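PDB 5EK8: lipoxygenase from Cyanothece sp., which probably uses a non-heme iron centre to add both atoms of molecular oxygen to polyunsaturated fatty acids, as lipoxygenases do. Local coordinates for residues Y243-E248 with G581-Y586; F277-Y282 with L290-A295; W339-R344 with G594-E599; F346-L351 with Y586-L591. All coordinates share one frame; numbering follows the deposited sequence.

Interaction 1 (Y243-E248 with G581-Y586); sequences YTRSDE and GGELAY
Just ahead of helix 247-256, Arg245 reaches across to Glu583 and Tyr586 in the loop that follows helix 577-581. Its NH2 makes a salt bridge to Glu583 OE1, 2.5 Å away. The carboxylate stands at the guanidinium edge with the two planes 72° apart. Glu583 has its CG anti to the backbone N (chi1 176°) and an extended chain beyond, which carries the acid out to the arginine. The second terminal nitrogen, Arg245 NH1, pairs with Glu599, so two acids share one positive charge. Tyr586 CB lies over one guanidinium face, 3.6 Å from Arg245 CZ. Arg245 NE donates to Thr244 OG1 at 3.0 Å, slightly out of the guanidinium plane, which helps hold the bent chain. Ser246 then takes the N-cap position, its N and OG both donating to Tyr243 O. The result is an ion-pair network joining a helix's N-terminal approach to a long connecting loop, within the largely helical catalytic domain of a lipoxygenase.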
loop_
_atom_site.group_PDB
_atom_site.type_symbol
_atom_site.label_atom_id
_atom_site.label_comp_id
_atom_site.label_asym_id
_atom_site.label_seq_id
_atom_site.Cartn_x
_atom_site.Cartn_y
_atom_site.Cartn_z
ATOM N N TYR A 243 -24.122 -17.590 -14.332
ATOM C CA TYR A 243 -22.913 -17.504 -15.144
ATOM C C TYR A 243 -21.657 -17.493 -14.272
ATOM O O TYR A 243 -20.673 -18.168 -14.579
ATOM C CB TYR A 243 -22.925 -16.263 -16.052
ATOM C CG TYR A 243 -21.579 -16.038 -16.708
ATOM C CD1 TYR A 243 -20.979 -17.048 -17.450
ATOM C CD2 TYR A 243 -20.891 -14.838 -16.558
ATOM C CE1 TYR A 243 -19.735 -16.876 -18.031
ATOM C CE2 TYR A 243 -19.643 -14.651 -17.145
ATOM C CZ TYR A 243 -19.068 -15.677 -17.881
ATOM O OH TYR A 243 -17.827 -15.519 -18.469
ATOM N N THR A 244 -21.688 -16.737 -13.179
ATOM C CA THR A 244 -20.495 -16.589 -12.354
ATOM C C THR A 244 -20.162 -17.845 -11.555
ATOM O O THR A 244 -19.065 -17.954 -11.013
ATOM C CB THR A 244 -20.612 -15.396 -11.375
ATOM O OG1 THR A 244 -21.670 -15.625 -10.435
ATOM C CG2 THR A 244 -20.860 -14.106 -12.139
ATOM N N ARG A 245 -21.091 -18.796 -11.486
ATOM C CA ARG A 245 -20.814 -20.061 -10.803
ATOM C C ARG A 245 -20.247 -21.115 -11.768
ATOM O O ARG A 245 -19.878 -22.213 -11.350
ATOM C CB ARG A 245 -22.074 -20.609 -10.123
ATOM C CG ARG A 245 -22.870 -19.596 -9.316
ATOM C CD ARG A 245 -22.091 -18.989 -8.164
ATOM N NE ARG A 245 -22.163 -17.527 -8.198
ATOM C CZ ARG A 245 -22.912 -16.774 -7.392
ATOM N NH1 ARG A 245 -23.667 -17.331 -6.460
ATOM N NH2 ARG A 245 -22.900 -15.453 -7.516
ATOM N N SER A 246 -20.158 -20.769 -13.051
ATOM C CA SER A 246 -19.697 -21.704 -14.081
ATOM C C SER A 246 -18.182 -21.926 -14.059
ATOM O O SER A 246 -17.447 -21.165 -13.439
ATOM C CB SER A 246 -20.115 -21.211 -15.465
ATOM O OG SER A 246 -19.450 -20.004 -15.789
ATOM N N ASP A 247 -17.730 -22.975 -14.745
ATOM C CA ASP A 247 -16.310 -23.318 -14.807
ATOM C C ASP A 247 -15.486 -22.286 -15.578
ATOM O O ASP A 247 -14.353 -21.969 -15.194
ATOM C CB ASP A 247 -16.119 -24.699 -15.441
ATOM C CG ASP A 247 -16.617 -25.824 -14.553
ATOM O OD1 ASP A 247 -16.690 -26.978 -15.034
ATOM O OD2 ASP A 247 -16.947 -25.550 -13.378
ATOM N N GLU A 248 -16.057 -21.784 -16.668
ATOM C CA GLU A 248 -15.398 -20.786 -17.504
ATOM C C GLU A 248 -15.034 -19.557 -16.679
ATOM O O GLU A 248 -13.917 -19.028 -16.763
ATOM C CB GLU A 248 -16.301 -20.385 -18.677
ATOM C CG GLU A 248 -16.684 -21.528 -19.626
ATOM C CD GLU A 248 -17.724 -22.473 -19.040
ATOM O OE1 GLU A 248 -18.340 -22.125 -18.012
ATOM O OE2 GLU A 248 -17.918 -23.568 -19.603
ATOM N N GLY A 581 -15.604 -10.183 -4.142
ATOM C CA GLY A 581 -16.165 -10.430 -2.828
ATOM C C GLY A 581 -17.357 -9.587 -2.427
ATOM O O GLY A 581 -17.752 -9.599 -1.262
ATOM N N GLY A 582 -17.933 -8.863 -3.383
ATOM C CA GLY A 582 -19.098 -8.037 -3.116
ATOM C C GLY A 582 -20.363 -8.837 -2.859
ATOM O O GLY A 582 -21.272 -8.370 -2.175
ATOM N N GLU A 583 -20.419 -10.049 -3.405
ATOM C CA GLU A 583 -21.583 -10.915 -3.247
ATOM C C GLU A 583 -21.294 -12.093 -2.315
ATOM O O GLU A 583 -20.494 -12.974 -2.633
ATOM C CB GLU A 583 -22.053 -11.428 -4.607
ATOM C CG GLU A 583 -23.196 -12.420 -4.527
ATOM C CD GLU A 583 -23.597 -12.962 -5.886
ATOM O OE1 GLU A 583 -22.717 -13.057 -6.773
ATOM O OE2 GLU A 583 -24.795 -13.284 -6.067
ATOM N N LEU A 584 -21.978 -12.095 -1.175
ATOM C CA LEU A 584 -21.751 -13.053 -0.095
ATOM C C LEU A 584 -21.936 -14.508 -0.509
ATOM O O LEU A 584 -21.168 -15.382 -0.095
ATOM C CB LEU A 584 -22.683 -12.736 1.074
ATOM C CG LEU A 584 -22.545 -11.320 1.635
ATOM C CD1 LEU A 584 -23.838 -10.859 2.296
ATOM C CD2 LEU A 584 -21.388 -11.263 2.620
ATOM N N ALA A 585 -22.950 -14.773 -1.323
ATOM C CA ALA A 585 -23.225 -16.143 -1.742
ATOM C C ALA A 585 -22.081 -16.715 -2.582
ATOM O O ALA A 585 -21.874 -17.930 -2.644
ATOM C CB ALA A 585 -24.530 -16.203 -2.514
ATOM N N TYR A 586 -21.341 -15.820 -3.225
ATOM C CA TYR A 586 -20.325 -16.205 -4.195
ATOM C C TYR A 586 -18.935 -16.280 -3.571
ATOM O O TYR A 586 -18.094 -17.083 -3.989
ATOM C CB TYR A 586 -20.334 -15.214 -5.358
ATOM C CG TYR A 586 -19.220 -15.399 -6.357
ATOM C CD1 TYR A 586 -19.238 -16.449 -7.265
ATOM C CD2 TYR A 586 -18.151 -14.514 -6.402
ATOM C CE1 TYR A 586 -18.214 -16.616 -8.185
ATOM C CE2 TYR A 586 -17.129 -14.669 -7.319
ATOM C CZ TYR A 586 -17.165 -15.718 -8.211
ATOM O OH TYR A 586 -16.140 -15.877 -9.118
#

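Interaction 2 (F277-Y282 with L290-A295)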
loop_
_atom_site.group_PDB
_atom_site.type_symbol
_atom_site.label_atom_id
_atom_site.label_comp_id
_atom_site.label_asym_id
_atom_site.label_seq_id
_atom_site.Cartn_x
_atom_site.Cartn_y
_atom_site.Cartn_z
ATOM N N PHE A 277 -3.281 -23.849 -2.001
ATOM C CA PHE A 277 -3.378 -23.076 -0.780
ATOM C C PHE A 277 -3.368 -24.025 0.412
ATOM O O PHE A 277 -4.337 -24.749 0.653
ATOM C CB PHE A 277 -4.632 -22.204 -0.785
ATOM C CG PHE A 277 -4.619 -21.143 -1.851
ATOM C CD1 PHE A 277 -3.652 -20.149 -1.845
ATOM C CD2 PHE A 277 -5.575 -21.140 -2.859
ATOM C CE1 PHE A 277 -3.632 -19.178 -2.822
ATOM C CE2 PHE A 277 -5.562 -20.169 -3.840
ATOM C CZ PHE A 277 -4.591 -19.184 -3.821
ATOM N N ILE A 278 -2.250 -24.025 1.134
ATOM C CA ILE A 278 -2.065 -24.883 2.301
ATOM C C ILE A 278 -1.779 -24.043 3.543
ATOM O O ILE A 278 -0.901 -23.181 3.536
ATOM C CB ILE A 278 -0.920 -25.899 2.089
ATOM C CG1 ILE A 278 -1.364 -27.020 1.147
ATOM C CG2 ILE A 278 -0.483 -26.491 3.411
ATOM C CD1 ILE A 278 -1.020 -26.775 -0.299
ATOM N N TRP A 279 -2.522 -24.311 4.610
ATOM C CA TRP A 279 -2.497 -23.464 5.796
ATOM C C TRP A 279 -1.922 -24.181 7.012
ATOM O O TRP A 279 -2.112 -23.737 8.146
ATOM C CB TRP A 279 -3.912 -22.959 6.105
ATOM C CG TRP A 279 -4.630 -22.460 4.889
ATOM C CD1 TRP A 279 -5.384 -23.198 4.019
ATOM C CD2 TRP A 279 -4.652 -21.115 4.398
ATOM N NE1 TRP A 279 -5.874 -22.394 3.016
ATOM C CE2 TRP A 279 -5.439 -21.111 3.227
ATOM C CE3 TRP A 279 -4.084 -19.914 4.835
ATOM C CZ2 TRP A 279 -5.673 -19.953 2.489
ATOM C CZ3 TRP A 279 -4.315 -18.764 4.096
ATOM C CH2 TRP A 279 -5.105 -18.792 2.939
ATOM N N ASP A 280 -1.211 -25.281 6.775
ATOM C CA ASP A 280 -0.639 -26.077 7.863
ATOM C C ASP A 280 0.262 -25.249 8.783
ATOM O O ASP A 280 0.454 -25.587 9.954
ATOM C CB ASP A 280 0.148 -27.262 7.305
ATOM C CG ASP A 280 -0.725 -28.237 6.549
ATOM O OD1 ASP A 280 -0.200 -28.960 5.677
ATOM O OD2 ASP A 280 -1.943 -28.273 6.820
ATOM N N ASN A 281 0.787 -24.152 8.243
ATOM C CA ASN A 281 1.703 -23.271 8.961
ATOM C C ASN A 281 1.040 -22.297 9.940
ATOM O O ASN A 281 1.722 -21.638 10.723
ATOM C CB ASN A 281 2.516 -22.463 7.952
ATOM C CG ASN A 281 4.000 -22.607 8.152
ATOM O OD1 ASN A 281 4.483 -23.639 8.621
ATOM N ND2 ASN A 281 4.739 -21.567 7.796
ATOM N N TYR A 282 -0.286 -22.196 9.891
ATOM C CA TYR A 282 -0.970 -21.080 10.545
ATOM C C TYR A 282 -2.022 -21.481 11.573
ATOM O O TYR A 282 -2.616 -22.559 11.501
ATOM C CB TYR A 282 -1.601 -20.189 9.478
ATOM C CG TYR A 282 -0.631 -19.894 8.362
ATOM C CD1 TYR A 282 0.458 -19.058 8.572
ATOM C CD2 TYR A 282 -0.781 -20.473 7.108
ATOM C CE1 TYR A 282 1.366 -18.793 7.566
ATOM C CE2 TYR A 282 0.122 -20.209 6.085
ATOM C CZ TYR A 282 1.196 -19.370 6.324
ATOM O OH TYR A 282 2.100 -19.103 5.321
ATOM N N LEU A 290 -10.868 -24.188 8.042
ATOM C CA LEU A 290 -9.656 -23.993 7.249
ATOM C C LEU A 290 -9.517 -25.108 6.224
ATOM O O LEU A 290 -9.651 -26.285 6.561
ATOM C CB LEU A 290 -8.417 -23.960 8.141
ATOM C CG LEU A 290 -7.610 -22.666 8.226
ATOM C CD1 LEU A 290 -6.272 -22.935 8.899
ATOM C CD2 LEU A 290 -7.415 -22.057 6.850
ATOM N N HIS A 291 -9.240 -24.745 4.976
ATOM C CA HIS A 291 -9.140 -25.748 3.921
ATOM C C HIS A 291 -7.846 -25.665 3.118
ATOM O O HIS A 291 -7.561 -24.660 2.464
ATOM C CB HIS A 291 -10.333 -25.634 2.971
ATOM C CG HIS A 291 -11.661 -25.661 3.663
ATOM N ND1 HIS A 291 -12.235 -26.826 4.126
ATOM C CD2 HIS A 291 -12.524 -24.665 3.972
ATOM C CE1 HIS A 291 -13.395 -26.545 4.694
ATOM N NE2 HIS A 291 -13.591 -25.241 4.618
ATOM N N ASN A 292 -7.062 -26.734 3.179
ATOM C CA ASN A 292 -5.978 -26.920 2.233
ATOM C C ASN A 292 -6.591 -27.299 0.894
ATOM O O ASN A 292 -6.961 -28.453 0.677
ATOM C CB ASN A 292 -4.997 -27.995 2.707
ATOM C CG ASN A 292 -4.240 -27.591 3.957
ATOM O OD1 ASN A 292 -4.124 -26.410 4.280
ATOM N ND2 ASN A 292 -3.717 -28.577 4.667
ATOM N N VAL A 293 -6.730 -26.320 0.008
ATOM C CA VAL A 293 -7.389 -26.567 -1.270
ATOM C C VAL A 293 -6.418 -26.449 -2.429
ATOM O O VAL A 293 -5.598 -25.530 -2.490
ATOM C CB VAL A 293 -8.577 -25.608 -1.505
ATOM C CG1 VAL A 293 -9.698 -25.930 -0.555
ATOM C CG2 VAL A 293 -8.153 -24.162 -1.346
ATOM N N GLU A 294 -6.505 -27.400 -3.348
ATOM C CA GLU A 294 -5.642 -27.382 -4.515
ATOM C C GLU A 294 -6.481 -27.557 -5.769
ATOM O O GLU A 294 -7.230 -28.524 -5.894
ATOM C CB GLU A 294 -4.572 -28.470 -4.407
ATOM C CG GLU A 294 -3.733 -28.355 -3.140
ATOM C CD GLU A 294 -2.508 -29.250 -3.151
ATOM O OE1 GLU A 294 -2.610 -30.406 -2.679
ATOM O OE2 GLU A 294 -1.444 -28.790 -3.626
ATOM N N ALA A 295 -6.374 -26.606 -6.690
ATOM C CA ALA A 295 -7.157 -26.670 -7.919
ATOM C C ALA A 295 -6.268 -27.051 -9.083
ATOM O O ALA A 295 -5.215 -26.470 -9.278
ATOM C CB ALA A 295 -7.852 -25.345 -8.193
#
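Asn292 OD1 receives the backbone N-H of Trp279 at 2.7 Å in an almost straight bond (169°), the donor tilted from the carbonyl plane. The same amide gives its ND2 to Asp280 OD2 at 2.8 Å, on the syn side but well out of the carboxylate plane. An asparagine suits this place because one short amide both accepts and donates. A leucine here would probably leave the buried Trp279 N-H and the Asp280 carboxylate without these mates. The Trp279 side chain slides past the Asn292 amide in the opposite direction, their planes only 14° apart. Its NE1 makes a weak bond to His291 O at the ring edge, and Leu290 CD2 sits over one face, a CH-pi contact 3.7 Å from the centroid of the five-membered ring. Further along, Phe277 and Val293 form an antiparallel hydrogen-bonded pair: Phe277 N donates to Val293 O at 2.9 Å, and the return bond is weak. With a type I turn at Trp279-Tyr282, this is the base of a beta hairpin with a long connection, joining strands 272-277 and 291-300.

Interaction 3 (W339-R344 with G594-E599)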
loop_
_atom_site.group_PDB
_atom_site.type_symbol
_atom_site.label_atom_id
_atom_site.label_comp_id
_atom_site.label_asym_id
_atom_site.label_seq_id
_atom_site.Cartn_x
_atom_site.Cartn_y
_atom_site.Cartn_z
ATOM N N TRP A 339 -19.108 -30.249 -6.435
ATOM C CA TRP A 339 -18.184 -29.541 -7.313
ATOM C C TRP A 339 -18.340 -28.028 -7.136
ATOM O O TRP A 339 -17.353 -27.310 -6.935
ATOM C CB TRP A 339 -18.407 -29.942 -8.773
ATOM C CG TRP A 339 -17.614 -29.131 -9.753
ATOM C CD1 TRP A 339 -18.106 -28.336 -10.742
ATOM C CD2 TRP A 339 -16.184 -29.027 -9.831
ATOM N NE1 TRP A 339 -17.077 -27.751 -11.439
ATOM C CE2 TRP A 339 -15.886 -28.156 -10.895
ATOM C CE3 TRP A 339 -15.129 -29.590 -9.106
ATOM C CZ2 TRP A 339 -14.579 -27.834 -11.254
ATOM C CZ3 TRP A 339 -13.831 -29.268 -9.461
ATOM C CH2 TRP A 339 -13.568 -28.398 -10.525
ATOM N N LEU A 340 -19.582 -27.548 -7.196
ATOM C CA LEU A 340 -19.850 -26.118 -7.007
ATOM C C LEU A 340 -19.358 -25.603 -5.645
ATOM O O LEU A 340 -18.754 -24.523 -5.540
ATOM C CB LEU A 340 -21.348 -25.835 -7.159
ATOM C CG LEU A 340 -21.918 -25.981 -8.573
ATOM C CD1 LEU A 340 -23.418 -26.227 -8.533
ATOM C CD2 LEU A 340 -21.589 -24.753 -9.401
ATOM N N GLN A 341 -19.614 -26.391 -4.607
ATOM C CA GLN A 341 -19.197 -26.058 -3.248
ATOM C C GLN A 341 -17.671 -26.063 -3.113
ATOM O O GLN A 341 -17.096 -25.217 -2.419
ATOM C CB GLN A 341 -19.838 -27.030 -2.251
ATOM C CG GLN A 341 -21.341 -26.820 -2.091
ATOM C CD GLN A 341 -22.074 -28.070 -1.633
ATOM O OE1 GLN A 341 -21.459 -29.083 -1.301
ATOM N NE2 GLN A 341 -23.398 -28.004 -1.626
ATOM N N ALA A 342 -17.021 -27.007 -3.792
ATOM C CA ALA A 342 -15.562 -27.020 -3.857
ATOM C C ALA A 342 -15.042 -25.730 -4.490
ATOM O O ALA A 342 -14.097 -25.112 -3.984
ATOM C CB ALA A 342 -15.067 -28.232 -4.635
ATOM N N LYS A 343 -15.669 -25.318 -5.591
ATOM C CA LYS A 343 -15.255 -24.099 -6.282
ATOM C C LYS A 343 -15.409 -22.872 -5.385
ATOM O O LYS A 343 -14.560 -21.972 -5.385
ATOM C CB LYS A 343 -16.048 -23.914 -7.578
ATOM C CG LYS A 343 -15.477 -24.674 -8.763
ATOM C CD LYS A 343 -16.269 -24.407 -10.032
ATOM C CE LYS A 343 -17.701 -24.903 -9.907
ATOM N NZ LYS A 343 -18.423 -24.881 -11.212
ATOM N N ARG A 344 -16.487 -22.840 -4.610
ATOM C CA ARG A 344 -16.681 -21.731 -3.681
ATOM C C ARG A 344 -15.602 -21.717 -2.587
ATOM O O ARG A 344 -15.050 -20.657 -2.253
ATOM C CB ARG A 344 -18.071 -21.796 -3.051
ATOM C CG ARG A 344 -18.375 -20.638 -2.112
ATOM C CD ARG A 344 -19.762 -20.782 -1.536
ATOM N NE ARG A 344 -20.028 -19.837 -0.458
ATOM C CZ ARG A 344 -20.997 -20.003 0.437
ATOM N NH1 ARG A 344 -21.772 -21.079 0.379
ATOM N NH2 ARG A 344 -21.188 -19.101 1.391
ATOM N N GLY A 594 -18.460 -26.530 8.537
ATOM C CA GLY A 594 -18.261 -27.601 7.576
ATOM C C GLY A 594 -18.019 -27.079 6.178
ATOM O O GLY A 594 -17.481 -27.791 5.329
ATOM N N SER A 595 -18.448 -25.841 5.940
ATOM C CA SER A 595 -18.257 -25.147 4.666
ATOM C C SER A 595 -18.956 -25.821 3.489
ATOM O O SER A 595 -18.879 -25.336 2.360
ATOM C CB SER A 595 -16.766 -25.011 4.348
ATOM O OG SER A 595 -16.075 -24.344 5.386
ATOM N N PHE A 596 -19.630 -26.936 3.744
ATOM C CA PHE A 596 -20.305 -27.667 2.680
ATOM C C PHE A 596 -21.819 -27.552 2.788
ATOM O O PHE A 596 -22.414 -27.923 3.800
ATOM C CB PHE A 596 -19.894 -29.138 2.690
ATOM C CG PHE A 596 -18.621 -29.416 1.947
ATOM C CD1 PHE A 596 -18.628 -29.548 0.570
ATOM C CD2 PHE A 596 -17.420 -29.559 2.626
ATOM C CE1 PHE A 596 -17.459 -29.809 -0.124
ATOM C CE2 PHE A 596 -16.244 -29.823 1.940
ATOM C CZ PHE A 596 -16.265 -29.948 0.563
ATOM N N GLY A 597 -22.433 -27.035 1.731
ATOM C CA GLY A 597 -23.871 -26.859 1.677
ATOM C C GLY A 597 -24.206 -25.907 0.552
ATOM O O GLY A 597 -23.304 -25.368 -0.091
ATOM N N SER A 598 -25.496 -25.706 0.303
ATOM C CA SER A 598 -25.939 -24.742 -0.699
ATOM C C SER A 598 -25.400 -23.357 -0.370
ATOM O O SER A 598 -25.121 -23.053 0.788
ATOM C CB SER A 598 -27.467 -24.711 -0.779
ATOM O OG SER A 598 -27.909 -23.722 -1.689
ATOM N N GLU A 599 -25.257 -22.510 -1.384
ATOM C CA GLU A 599 -24.696 -21.181 -1.163
ATOM C C GLU A 599 -25.725 -20.214 -0.572
ATOM O O GLU A 599 -25.489 -19.007 -0.505
ATOM C CB GLU A 599 -24.123 -20.618 -2.464
ATOM C CG GLU A 599 -25.109 -20.535 -3.605
ATOM C CD GLU A 599 -24.585 -19.693 -4.746
ATOM O OE1 GLU A 599 -23.762 -20.197 -5.538
ATOM O OE2 GLU A 599 -24.989 -18.516 -4.850
HETATM O O HOH W 1 -18.958 -24.384 -0.322
#
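Gln341 and Arg344, one helical turn apart on helix 337-377, face the loop residues Phe596 to Glu599. A water molecule links the two backbones: it donates to Gln341 O at 2.9 Å and to Ser595 O at 2.8 Å, bridging two carbonyls, both acceptors, that could not bond each other directly. Side chain against backbone makes up much of the rest. The extended Gln341 side chain lies along Gly597, its CG packing 3.2 Å from Gly597 O. At the amide end, Gln341 NE2 is 3.1 Å from Gly597 O. The other branch, Gln341 OE1, meets the edge of the Phe596 ring, 3.4 Å from CD1 and near the ring plane, with amide and ring turned 76° apart. Replacing Gln341 by an alanine is likely to leave the Gly597 backbone without the amide lying against it and the Phe596 edge without its polar neighbour. Charge plays a more distant part. Arg344 is stretched out with CG anti to the backbone N (chi1 -178°), which brings NH1 within 3.3 Å of Glu599 CA. The Glu599 carboxylate leads away: its OE1 is 6.3 Å from Arg344 NH1, and its OE2 pairs with Arg245. Any attraction between Arg344 and Glu599 is probably weak at this distance. The chemistry implies a surface contact made mainly of side chain against backbone, with one bridging water.

Interaction 4 (F346-L351 with Y586-L591)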
loop_
_atom_site.group_PDB
_atom_site.type_symbol
_atom_site.label_atom_id
_atom_site.label_comp_id
_atom_site.label_asym_id
_atom_site.label_seq_id
_atom_site.Cartn_x
_atom_site.Cartn_y
_atom_site.Cartn_z
ATOM N N PHE A 346 -12.541 -22.981 -2.708
ATOM C CA PHE A 346 -11.344 -22.472 -3.360
ATOM C C PHE A 346 -11.388 -20.958 -3.461
ATOM O O PHE A 346 -10.407 -20.287 -3.142
ATOM C CB PHE A 346 -11.171 -23.064 -4.756
ATOM C CG PHE A 346 -9.916 -22.607 -5.446
ATOM C CD1 PHE A 346 -8.724 -23.287 -5.255
ATOM C CD2 PHE A 346 -9.921 -21.495 -6.269
ATOM C CE1 PHE A 346 -7.561 -22.867 -5.879
ATOM C CE2 PHE A 346 -8.763 -21.073 -6.895
ATOM C CZ PHE A 346 -7.583 -21.761 -6.703
ATOM N N ARG A 347 -12.525 -20.426 -3.912
ATOM C CA ARG A 347 -12.682 -18.979 -4.059
ATOM C C ARG A 347 -12.392 -18.230 -2.763
ATOM O O ARG A 347 -11.761 -17.173 -2.773
ATOM C CB ARG A 347 -14.091 -18.632 -4.537
ATOM C CG ARG A 347 -14.255 -18.635 -6.035
ATOM C CD ARG A 347 -15.513 -17.885 -6.426
ATOM N NE ARG A 347 -16.732 -18.516 -5.920
ATOM C CZ ARG A 347 -17.371 -19.503 -6.540
ATOM N NH1 ARG A 347 -16.907 -19.976 -7.690
ATOM N NH2 ARG A 347 -18.471 -20.019 -6.009
ATOM N N THR A 348 -12.857 -18.782 -1.649
ATOM C CA THR A 348 -12.683 -18.129 -0.358
ATOM C C THR A 348 -11.229 -18.196 0.101
ATOM O O THR A 348 -10.686 -17.215 0.633
ATOM C CB THR A 348 -13.579 -18.757 0.716
ATOM O OG1 THR A 348 -13.311 -20.162 0.796
ATOM C CG2 THR A 348 -15.045 -18.541 0.377
ATOM N N ALA A 349 -10.596 -19.347 -0.097
ATOM C CA ALA A 349 -9.175 -19.454 0.230
ATOM C C ALA A 349 -8.379 -18.451 -0.606
ATOM O O ALA A 349 -7.444 -17.809 -0.115
ATOM C CB ALA A 349 -8.667 -20.870 0.007
ATOM N N ALA A 350 -8.784 -18.297 -1.863
ATOM C CA ALA A 350 -8.110 -17.396 -2.786
ATOM C C ALA A 350 -8.361 -15.941 -2.420
ATOM O O ALA A 350 -7.529 -15.077 -2.693
ATOM C CB ALA A 350 -8.553 -17.667 -4.212
ATOM N N LEU A 351 -9.504 -15.669 -1.801
ATOM C CA LEU A 351 -9.847 -14.297 -1.446
ATOM C C LEU A 351 -9.096 -13.880 -0.190
ATOM O O LEU A 351 -8.546 -12.780 -0.123
ATOM C CB LEU A 351 -11.354 -14.129 -1.238
ATOM C CG LEU A 351 -11.804 -12.673 -1.062
ATOM C CD1 LEU A 351 -11.893 -11.992 -2.404
ATOM C CD2 LEU A 351 -13.131 -12.575 -0.328
ATOM N N TYR A 586 -21.341 -15.820 -3.225
ATOM C CA TYR A 586 -20.325 -16.205 -4.195
ATOM C C TYR A 586 -18.935 -16.280 -3.571
ATOM O O TYR A 586 -18.094 -17.083 -3.989
ATOM C CB TYR A 586 -20.334 -15.214 -5.358
ATOM C CG TYR A 586 -19.220 -15.399 -6.357
ATOM C CD1 TYR A 586 -19.238 -16.449 -7.265
ATOM C CD2 TYR A 586 -18.151 -14.514 -6.402
ATOM C CE1 TYR A 586 -18.214 -16.616 -8.185
ATOM C CE2 TYR A 586 -17.129 -14.669 -7.319
ATOM C CZ TYR A 586 -17.165 -15.718 -8.211
ATOM O OH TYR A 586 -16.140 -15.877 -9.118
ATOM N N ASN A 587 -18.703 -15.449 -2.563
ATOM C CA ASN A 587 -17.386 -15.373 -1.958
ATOM C C ASN A 587 -17.367 -14.730 -0.578
ATOM O O ASN A 587 -18.226 -13.919 -0.244
ATOM C CB ASN A 587 -16.442 -14.610 -2.883
ATOM C CG ASN A 587 -15.060 -15.229 -2.932
ATOM O OD1 ASN A 587 -14.714 -16.048 -2.082
ATOM N ND2 ASN A 587 -14.264 -14.843 -3.927
ATOM N N SER A 588 -16.380 -15.120 0.221
ATOM C CA SER A 588 -16.141 -14.511 1.523
ATOM C C SER A 588 -14.703 -14.787 1.961
ATOM O O SER A 588 -13.962 -15.502 1.281
ATOM C CB SER A 588 -17.133 -15.032 2.561
ATOM O OG SER A 588 -17.156 -16.445 2.573
ATOM N N LEU A 589 -14.303 -14.216 3.091
ATOM C CA LEU A 589 -12.945 -14.409 3.584
ATOM C C LEU A 589 -12.821 -15.719 4.349
ATOM O O LEU A 589 -11.713 -16.139 4.694
ATOM C CB LEU A 589 -12.523 -13.232 4.464
ATOM C CG LEU A 589 -12.357 -11.903 3.721
ATOM C CD1 LEU A 589 -12.160 -10.749 4.696
ATOM C CD2 LEU A 589 -11.190 -11.983 2.757
ATOM N N ALA A 590 -13.958 -16.369 4.590
ATOM C CA ALA A 590 -13.992 -17.652 5.287
ATOM C C ALA A 590 -15.372 -18.297 5.225
ATOM O O ALA A 590 -16.350 -17.659 4.838
ATOM C CB ALA A 590 -13.565 -17.478 6.742
ATOM N N LEU A 591 -15.440 -19.568 5.612
ATOM C CA LEU A 591 -16.708 -20.282 5.730
ATOM C C LEU A 591 -16.805 -20.952 7.101
ATOM O O LEU A 591 -15.823 -21.003 7.846
ATOM C CB LEU A 591 -16.854 -21.318 4.614
ATOM C CG LEU A 591 -16.861 -20.798 3.170
ATOM C CD1 LEU A 591 -17.042 -21.940 2.183
ATOM C CD2 LEU A 591 -17.940 -19.751 2.965
#
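Arg347 lies over one face of the Tyr586 ring. Its CD is 3.6 Å from the ring centroid in a CH-pi contact, and the guanidinium is almost parallel to the ring (11° apart) but displaced toward the rim. The chain bends at chi3, and NE donates to Tyr586 O at 2.8 Å, so one residue supplies both the stacking face and the acceptor. Beside it, Thr348 CG2 packs 3.4 Å from Ser588 O, and Leu351 CD2 touches Leu589 CD2 at 3.7 Å. Behind this first shell, Thr348 OG1 is bonded to Ile345 O of its own helix, and the methyl is the branch that meets the loop. Ser588 OG donates to Ala590 O at 2.7 Å from above the carbonyl plane, a bond within the loop, while Asn587 ND2 is held by Glu580 O. Farther out, the same helix carries the iron ligand His359, and it turns Phe346 and Ala349 away from the loop and onto Val293. Helix 337-377 thus lies between strand 291-300 and the loop, with helix 247-256 beside Tyr586.

Overall arrangement
From the N terminus, the chain first passes residues 243-248, whose partner in interaction 1 comes only after more than 300 residues. Inside that long loop, interaction 2 closes a short one of its own, the hairpin connection before strand 291-300. Helix 337-377 follows and contributes to interactions 3 and 4, both completed by the loop between helices 577-581 and 608-623. Interaction 4 is nested within interaction 3, and each crosses interaction 1, which shares Tyr586 with interaction 4. The salt bridge Arg245-Glu599 joins interactions 1 and 3, and a probable His291-Ser595 hydrogen bond joins 2 and 3. Together they tie sheet, long helix and loop into one side of the protein.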